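Local coordinates for lipoprotein NlpE (Escherichia coli, PDB 2Z4I) that is an outer-membrane lipoprotein that activates the Cpx envelope-stress pathway and is involved in copper homeostasis and in adhesion to hydrophobic surfaces, at residues 126-131 and 175-180; 152-157 and 196-201; 161-166 and 203-208. The protein carries 1 engineered substitution. One frame throughout, in Å; residues are numbered along the deposited sequence.

Overall arrangement
All three contacts lie in the C-terminal OB domain, across the linker from the N-terminal barrel. The first segments come in the order 126-131, 152-157, 161-166, followed by their partners 175-180, 196-201, 203-208, so every pair crosses. Contact 1 joins strands 127-135 and 174-185. Its centre is about 10 Å from that of contact 2, where strand 194-199 meets the chain after strand 150-152, and about 13 Å from that of contact 3, where helix 157-167 packs on the short, weakly bonded strand 205-206; the centres of contacts 2 and 3 are about 15 Å apart. Strand 174-185 pairs with both 194-199 and 205-206, linking the contacts through one curled sheet, as expected for a small closed barrel.

Contact 1: residues 126-131 and 175-180; sequences PMTLRG and LLSVEG
Ser177 turns OG away from its own backbone N (chi1 171°), while Arg130 folds its chain at chi2 and chi3, and the two ends meet across the strands. NH1 of Arg130 donates to OG of Ser177 at 3.0 Å. The bond is bent, 132° at the hydrogen, and OG lies tilted from the guanidinium plane. Thr128 CG2 sits 4.0 Å above one face of the Arg130 guanidinium, offset toward its rim. Without the Ser177 hydroxyl, as with an alanine here, NH1 of Arg130 would probably lose this acceptor and the guanidinium be freer to turn. Beneath these side chains, strands 127-135 and 174-185 of the OB barrel pair antiparallel through five successive bridges, the hydrogen-bonded pairs being Met127-Gly180, Leu129-Val178 and Gly131-Leu176. Their segment axes run 149° apart, consistent with a strongly twisted, curled sheet. Thr128, Arg130, Ser177 and Glu179 share one face. On the other face Leu129 and Leu176 both pack on Phe142 of strand 140-144, and Leu129 CD1 comes 3.8 Å from Gly180 O. Where strand 127-135 begins, Glu179 lies alongside Pro126, the two pointing the same way, with Glu179 OE1 3.7 Å from Pro126 CB.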
loop_
_atom_site.group_PDB
_atom_site.type_symbol
_atom_site.label_atom_id
_atom_site.label_comp_id
_atom_site.label_asym_id
_atom_site.label_seq_id
_atom_site.Cartn_x
_atom_site.Cartn_y
_atom_site.Cartn_z
ATOM N N PRO A 126 14.123 6.715 3.887
ATOM C CA PRO A 126 14.801 7.977 3.596
ATOM C C PRO A 126 14.235 8.618 2.331
ATOM O O PRO A 126 13.796 7.930 1.409
ATOM C CB PRO A 126 16.252 7.553 3.424
ATOM C CG PRO A 126 16.124 6.228 2.796
ATOM C CD PRO A 126 14.990 5.566 3.585
HETATM N N MSE A 127 14.212 9.939 2.304
HETATM C CA MSE A 127 13.737 10.660 1.138
HETATM C C MSE A 127 14.803 11.698 0.914
HETATM O O MSE A 127 15.651 11.893 1.783
HETATM C CB MSE A 127 12.393 11.316 1.422
HETATM C CG MSE A 127 12.359 12.116 2.670
HETATM SE SE MSE A 127 10.544 12.521 3.077
HETATM C CE MSE A 127 9.908 10.793 3.454
ATOM N N THR A 128 14.798 12.362 -0.233
ATOM C CA THR A 128 15.830 13.364 -0.465
ATOM C C THR A 128 15.355 14.754 -0.155
ATOM O O THR A 128 14.218 15.110 -0.459
ATOM C CB THR A 128 16.338 13.328 -1.896
ATOM O OG1 THR A 128 16.911 12.041 -2.156
ATOM C CG2 THR A 128 17.384 14.398 -2.104
ATOM N N LEU A 129 16.227 15.545 0.461
ATOM C CA LEU A 129 15.859 16.903 0.808
ATOM C C LEU A 129 16.893 17.928 0.375
ATOM O O LEU A 129 18.097 17.676 0.395
ATOM C CB LEU A 129 15.610 17.025 2.314
ATOM C CG LEU A 129 14.523 16.131 2.911
ATOM C CD1 LEU A 129 15.139 14.835 3.306
ATOM C CD2 LEU A 129 13.904 16.778 4.125
ATOM N N ARG A 130 16.402 19.090 -0.023
ATOM C CA ARG A 130 17.249 20.176 -0.461
ATOM C C ARG A 130 16.942 21.310 0.501
ATOM O O ARG A 130 15.791 21.726 0.612
ATOM C CB ARG A 130 16.857 20.586 -1.880
ATOM C CG ARG A 130 17.998 20.613 -2.873
ATOM C CD ARG A 130 18.516 19.214 -3.203
ATOM N NE ARG A 130 17.625 18.503 -4.117
ATOM C CZ ARG A 130 17.965 17.420 -4.817
ATOM N NH1 ARG A 130 19.191 16.903 -4.710
ATOM N NH2 ARG A 130 17.077 16.862 -5.637
ATOM N N GLY A 131 17.941 21.805 1.219
ATOM C CA GLY A 131 17.655 22.893 2.132
ATOM C C GLY A 131 18.885 23.673 2.528
ATOM O O GLY A 131 20.006 23.290 2.172
ATOM N N LEU A 175 23.723 25.498 1.365
ATOM C CA LEU A 175 22.741 24.629 0.729
ATOM C C LEU A 175 23.240 23.215 0.947
ATOM O O LEU A 175 24.440 22.966 0.860
ATOM C CB LEU A 175 22.635 24.910 -0.774
ATOM C CG LEU A 175 21.546 24.086 -1.487
ATOM C CD1 LEU A 175 20.186 24.700 -1.182
ATOM C CD2 LEU A 175 21.795 24.043 -2.990
ATOM N N LEU A 176 22.327 22.291 1.221
ATOM C CA LEU A 176 22.712 20.909 1.473
ATOM C C LEU A 176 21.689 19.991 0.858
ATOM O O LEU A 176 20.493 20.277 0.889
ATOM C CB LEU A 176 22.778 20.664 2.991
ATOM C CG LEU A 176 23.327 19.383 3.646
ATOM C CD1 LEU A 176 22.241 18.751 4.508
ATOM C CD2 LEU A 176 23.844 18.405 2.604
ATOM N N SER A 177 22.163 18.894 0.283
ATOM C CA SER A 177 21.293 17.888 -0.312
ATOM C C SER A 177 21.564 16.592 0.440
ATOM O O SER A 177 22.630 15.998 0.300
ATOM C CB SER A 177 21.629 17.687 -1.785
ATOM O OG SER A 177 20.922 16.578 -2.307
ATOM N N VAL A 178 20.612 16.139 1.243
ATOM C CA VAL A 178 20.845 14.923 2.000
ATOM C C VAL A 178 19.614 14.050 2.026
ATOM O O VAL A 178 18.500 14.538 1.814
ATOM C CB VAL A 178 21.233 15.260 3.460
ATOM C CG1 VAL A 178 20.061 15.914 4.158
ATOM C CG2 VAL A 178 21.661 14.007 4.199
ATOM N N GLU A 179 19.819 12.759 2.270
ATOM C CA GLU A 179 18.712 11.828 2.387
ATOM C C GLU A 179 18.401 11.787 3.868
ATOM O O GLU A 179 19.308 11.868 4.687
ATOM C CB GLU A 179 19.110 10.436 1.912
ATOM C CG GLU A 179 18.951 10.244 0.422
ATOM C CD GLU A 179 19.249 8.824 -0.009
ATOM O OE1 GLU A 179 18.674 7.878 0.582
ATOM O OE2 GLU A 179 20.056 8.653 -0.948
ATOM N N GLY A 180 17.129 11.684 4.217
ATOM C CA GLY A 180 16.781 11.641 5.621
ATOM C C GLY A 180 15.311 11.398 5.861
ATOM O O GLY A 180 14.513 11.427 4.930
#

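Contact 2: residues 152-157 and 196-201; sequences MVANNA and VLAPDT
Val196 meets the other segment through one branch, CG2, which passes over the backbone between Met152 and Ala154. CG2 lies opposite the valine's own N, whereas CG1 takes the position between N and the carbonyl carbon (chi1 57°). CG2 is 3.2 Å from Met152 O and 3.5 Å from Ala154 N, with the CB atoms of both residues a little farther away. Leu197 comes next and carries both hydrogen bonds of the contact. Its N donates to Met152 O at 2.6 Å, almost in line with that carbonyl, and its O receives Ala154 N at 2.7 Å, the donor standing 28° from the carbonyl plane. One residue bonded to the neighbours on both flanks of Val153, with the two segments running within 37° of the same direction, is the pattern of a parallel bridge. The Leu197 side chain continues to Leu129 of strand 127-135, while Val153 reaches Phe142 and Tyr133, so both feed the barrel core. Ala198 turns its CB away, and Ala154 CB approaches Ala198 CA at 4.1 Å. Pro199 then brings its ring toward the loop: CD lies 4.3 Å from both Val153 CG1 and Ala154 CB, and CG comes no nearer than 4.3 Å to Asn156 ND2. The other end of that amide, OD1, caps Leu159 N at the start of helix 157-167. In an OB fold the third and fifth strands meet in parallel to close the barrel, and this contact fits that seam. The directional part of the contact is main-chain, two hydrogen bonds around one bridge, and the side chains add aliphatic contacts, with no polar or charged pair between them.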
loop_
_atom_site.group_PDB
_atom_site.type_symbol
_atom_site.label_atom_id
_atom_site.label_comp_id
_atom_site.label_asym_id
_atom_site.label_seq_id
_atom_site.Cartn_x
_atom_site.Cartn_y
_atom_site.Cartn_z
HETATM N N MSE A 152 14.674 20.901 12.714
HETATM C CA MSE A 152 15.931 20.646 13.405
HETATM C C MSE A 152 16.567 19.382 12.827
HETATM O O MSE A 152 15.866 18.437 12.453
HETATM C CB MSE A 152 15.690 20.440 14.886
HETATM C CG MSE A 152 15.438 21.700 15.663
HETATM SE SE MSE A 152 14.818 21.207 17.416
HETATM C CE MSE A 152 12.930 21.457 17.079
ATOM N N VAL A 153 17.888 19.354 12.761
ATOM C CA VAL A 153 18.574 18.202 12.210
ATOM C C VAL A 153 19.334 17.485 13.315
ATOM O O VAL A 153 20.165 18.078 13.991
ATOM C CB VAL A 153 19.537 18.643 11.078
ATOM C CG1 VAL A 153 20.178 17.443 10.431
ATOM C CG2 VAL A 153 18.772 19.443 10.050
ATOM N N ALA A 154 19.031 16.207 13.507
ATOM C CA ALA A 154 19.692 15.420 14.540
ATOM C C ALA A 154 21.196 15.640 14.454
ATOM O O ALA A 154 21.770 15.584 13.365
ATOM C CB ALA A 154 19.370 13.935 14.364
ATOM N N ASN A 155 21.830 15.901 15.596
ATOM C CA ASN A 155 23.268 16.117 15.611
ATOM C C ASN A 155 23.980 14.977 14.944
ATOM O O ASN A 155 23.635 13.822 15.158
ATOM C CB ASN A 155 23.791 16.244 17.034
ATOM C CG ASN A 155 23.524 17.589 17.613
ATOM O OD1 ASN A 155 22.371 17.986 17.772
ATOM N ND2 ASN A 155 24.585 18.317 17.918
ATOM N N ASN A 156 24.973 15.317 14.131
ATOM C CA ASN A 156 25.784 14.334 13.431
ATOM C C ASN A 156 27.145 14.960 13.165
ATOM O O ASN A 156 27.298 15.810 12.290
ATOM C CB ASN A 156 25.131 13.937 12.121
ATOM C CG ASN A 156 25.908 12.879 11.403
ATOM O OD1 ASN A 156 26.947 13.152 10.811
ATOM N ND2 ASN A 156 25.426 11.652 11.469
ATOM N N ALA A 157 28.126 14.538 13.951
ATOM C CA ALA A 157 29.486 15.046 13.869
ATOM C C ALA A 157 29.963 15.349 12.462
ATOM O O ALA A 157 30.209 16.504 12.114
ATOM C CB ALA A 157 30.427 14.064 14.518
ATOM N N VAL A 196 12.064 15.885 14.190
ATOM C CA VAL A 196 13.442 16.267 13.924
ATOM C C VAL A 196 13.927 15.495 12.710
ATOM O O VAL A 196 13.550 14.335 12.523
ATOM C CB VAL A 196 14.359 15.921 15.116
ATOM C CG1 VAL A 196 14.271 14.439 15.427
ATOM C CG2 VAL A 196 15.790 16.261 14.785
ATOM N N LEU A 197 14.772 16.121 11.895
ATOM C CA LEU A 197 15.280 15.459 10.700
ATOM C C LEU A 197 16.522 14.649 10.993
ATOM O O LEU A 197 17.537 15.193 11.438
ATOM C CB LEU A 197 15.617 16.469 9.605
ATOM C CG LEU A 197 16.015 15.799 8.286
ATOM C CD1 LEU A 197 14.770 15.156 7.699
ATOM C CD2 LEU A 197 16.581 16.800 7.295
ATOM N N ALA A 198 16.443 13.349 10.727
ATOM C CA ALA A 198 17.567 12.449 10.952
ATOM C C ALA A 198 18.175 12.098 9.601
ATOM O O ALA A 198 17.492 11.566 8.724
ATOM C CB ALA A 198 17.089 11.187 11.659
ATOM N N PRO A 199 19.463 12.403 9.402
ATOM C CA PRO A 199 20.096 12.082 8.115
ATOM C C PRO A 199 20.248 10.579 7.883
ATOM O O PRO A 199 20.310 9.813 8.834
ATOM C CB PRO A 199 21.440 12.799 8.209
ATOM C CG PRO A 199 21.725 12.795 9.717
ATOM C CD PRO A 199 20.374 13.164 10.279
ATOM N N ASP A 200 20.288 10.157 6.620
ATOM C CA ASP A 200 20.451 8.743 6.274
ATOM C C ASP A 200 21.679 8.547 5.399
ATOM O O ASP A 200 22.042 7.409 5.083
ATOM C CB ASP A 200 19.256 8.200 5.500
ATOM C CG ASP A 200 18.030 7.978 6.363
ATOM O OD1 ASP A 200 17.197 8.911 6.461
ATOM O OD2 ASP A 200 17.890 6.867 6.932
ATOM N N THR A 201 22.302 9.650 4.988
ATOM C CA THR A 201 23.499 9.591 4.144
ATOM C C THR A 201 24.386 10.803 4.417
ATOM O O THR A 201 23.933 11.795 4.998
ATOM C CB THR A 201 23.155 9.638 2.629
ATOM O OG1 THR A 201 22.886 10.995 2.235
ATOM C CG2 THR A 201 21.948 8.784 2.322
#

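Contact 3: residues 161-166 and 203-208; sequences RSYLAA and GKFYPN
Phe205 lays its ring against helix 157-167 on the side carrying Ser162, Tyr163 and Ala166, and its atoms meet that surface in turn. CB, the first, touches Ala166 CB at 4.0 Å. With CG set beside its own backbone N (chi1 -70°), the ring runs along the helix from there. Along one branch of the ring CD1 and then CE1 come up to Ser162 CB obliquely, CE1 at 3.6 Å, and CE1 also lies 3.5 Å from Tyr163 N. Along the other branch CE2 approaches Tyr163 CB and also Leu176 of strand 174-185. The tip, CZ, reaches Tyr163 CB at 3.6 Å. Tyr163 CA stands over one ring face, 3.8 Å from the centroid and 17° off the normal, a CH-pi contact. Beyond Phe205, Pro207 CB rests 3.3 Å from Ala166 O. No hydrogen bond crosses here; the polar ends are satisfied by other residues, Ser162 OG by Glu158 O and Tyr163 OH by Lys172 O. The Tyr163 ring leads away from Phe205 to an edge-to-face stack with Tyr133 of strand 127-135, so the helix reaches strand 127-135 through Tyr163 and the weakly bonded strand 205-206 through Phe205. A helix placed between the third and fourth strands and packed against the barrel, as 157-167 is between 150-152 and 174-185, is a hallmark of the OB fold.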
loop_
_atom_site.group_PDB
_atom_site.type_symbol
_atom_site.label_atom_id
_atom_site.label_comp_id
_atom_site.label_asym_id
_atom_site.label_seq_id
_atom_site.Cartn_x
_atom_site.Cartn_y
_atom_site.Cartn_z
ATOM N N ARG A 161 30.884 18.818 10.605
ATOM C CA ARG A 161 32.258 19.104 10.217
ATOM C C ARG A 161 32.206 19.640 8.782
ATOM O O ARG A 161 32.610 20.771 8.505
ATOM C CB ARG A 161 33.114 17.832 10.251
ATOM C CG ARG A 161 33.185 17.102 11.594
ATOM C CD ARG A 161 34.441 16.221 11.648
ATOM N NE ARG A 161 34.266 14.942 12.346
ATOM C CZ ARG A 161 34.117 14.793 13.663
ATOM N NH1 ARG A 161 34.109 15.852 14.469
ATOM N NH2 ARG A 161 33.999 13.570 14.177
ATOM N N SER A 162 31.680 18.807 7.889
ATOM C CA SER A 162 31.542 19.133 6.475
ATOM C C SER A 162 30.925 20.505 6.262
ATOM O O SER A 162 31.413 21.292 5.460
ATOM C CB SER A 162 30.692 18.069 5.788
ATOM O OG SER A 162 31.236 16.776 6.013
ATOM N N TYR A 163 29.846 20.794 6.977
ATOM C CA TYR A 163 29.200 22.094 6.842
ATOM C C TYR A 163 30.226 23.197 7.066
ATOM O O TYR A 163 30.421 24.065 6.218
ATOM C CB TYR A 163 28.060 22.244 7.859
ATOM C CG TYR A 163 27.643 23.679 8.132
ATOM C CD1 TYR A 163 27.260 24.525 7.094
ATOM C CD2 TYR A 163 27.625 24.187 9.433
ATOM C CE1 TYR A 163 26.869 25.843 7.336
ATOM C CE2 TYR A 163 27.235 25.505 9.693
ATOM C CZ TYR A 163 26.858 26.334 8.636
ATOM O OH TYR A 163 26.488 27.653 8.863
ATOM N N LEU A 164 30.881 23.147 8.220
ATOM C CA LEU A 164 31.874 24.144 8.590
ATOM C C LEU A 164 32.941 24.272 7.514
ATOM O O LEU A 164 33.277 25.380 7.089
ATOM C CB LEU A 164 32.515 23.751 9.919
ATOM C CG LEU A 164 31.562 23.736 11.112
ATOM C CD1 LEU A 164 32.212 23.035 12.279
ATOM C CD2 LEU A 164 31.179 25.160 11.474
ATOM N N ALA A 165 33.452 23.124 7.073
ATOM C CA ALA A 165 34.491 23.061 6.049
ATOM C C ALA A 165 34.032 23.608 4.702
ATOM O O ALA A 165 34.846 23.812 3.801
ATOM C CB ALA A 165 34.966 21.623 5.879
ATOM N N ALA A 166 32.732 23.846 4.565
ATOM C CA ALA A 166 32.192 24.348 3.316
ATOM C C ALA A 166 31.748 25.793 3.419
ATOM O O ALA A 166 31.629 26.477 2.412
ATOM C CB ALA A 166 31.034 23.485 2.883
ATOM N N GLY A 203 26.273 14.207 3.629
ATOM C CA GLY A 203 25.675 15.269 2.852
ATOM C C GLY A 203 26.492 15.642 1.634
ATOM O O GLY A 203 27.542 15.058 1.349
ATOM N N LYS A 204 25.988 16.627 0.907
ATOM C CA LYS A 204 26.647 17.142 -0.275
ATOM C C LYS A 204 26.351 18.622 -0.186
ATOM O O LYS A 204 25.267 19.062 -0.568
ATOM C CB LYS A 204 26.035 16.540 -1.541
ATOM N N PHE A 205 27.298 19.385 0.353
ATOM C CA PHE A 205 27.104 20.819 0.501
ATOM C C PHE A 205 27.485 21.599 -0.738
ATOM O O PHE A 205 28.441 21.252 -1.423
ATOM C CB PHE A 205 27.906 21.348 1.688
ATOM C CG PHE A 205 27.373 20.913 3.024
ATOM C CD1 PHE A 205 27.917 19.820 3.684
ATOM C CD2 PHE A 205 26.323 21.602 3.625
ATOM C CE1 PHE A 205 27.423 19.423 4.932
ATOM C CE2 PHE A 205 25.825 21.209 4.869
ATOM C CZ PHE A 205 26.376 20.122 5.520
ATOM N N TYR A 206 26.722 22.650 -1.014
ATOM C CA TYR A 206 26.957 23.529 -2.154
ATOM C C TYR A 206 27.029 24.964 -1.617
ATOM O O TYR A 206 26.008 25.662 -1.498
ATOM C CB TYR A 206 25.822 23.393 -3.164
ATOM C CG TYR A 206 25.656 21.989 -3.685
ATOM C CD1 TYR A 206 26.665 21.368 -4.425
ATOM C CD2 TYR A 206 24.494 21.268 -3.423
ATOM C CE1 TYR A 206 26.514 20.056 -4.889
ATOM C CE2 TYR A 206 24.335 19.963 -3.881
ATOM C CZ TYR A 206 25.346 19.366 -4.610
ATOM O OH TYR A 206 25.173 18.075 -5.041
ATOM N N PRO A 207 28.250 25.415 -1.283
ATOM C CA PRO A 207 28.587 26.735 -0.742
ATOM C C PRO A 207 28.180 27.989 -1.503
ATOM O O PRO A 207 27.608 28.916 -0.922
ATOM C CB PRO A 207 30.101 26.650 -0.543
ATOM C CG PRO A 207 30.525 25.652 -1.543
ATOM C CD PRO A 207 29.469 24.600 -1.410
ATOM N N ASN A 208 28.473 28.029 -2.794
ATOM C CA ASN A 208 28.157 29.215 -3.583
ATOM C C ASN A 208 26.670 29.389 -3.891
ATOM O O ASN A 208 26.182 30.515 -3.995
ATOM C CB ASN A 208 28.967 29.199 -4.888
#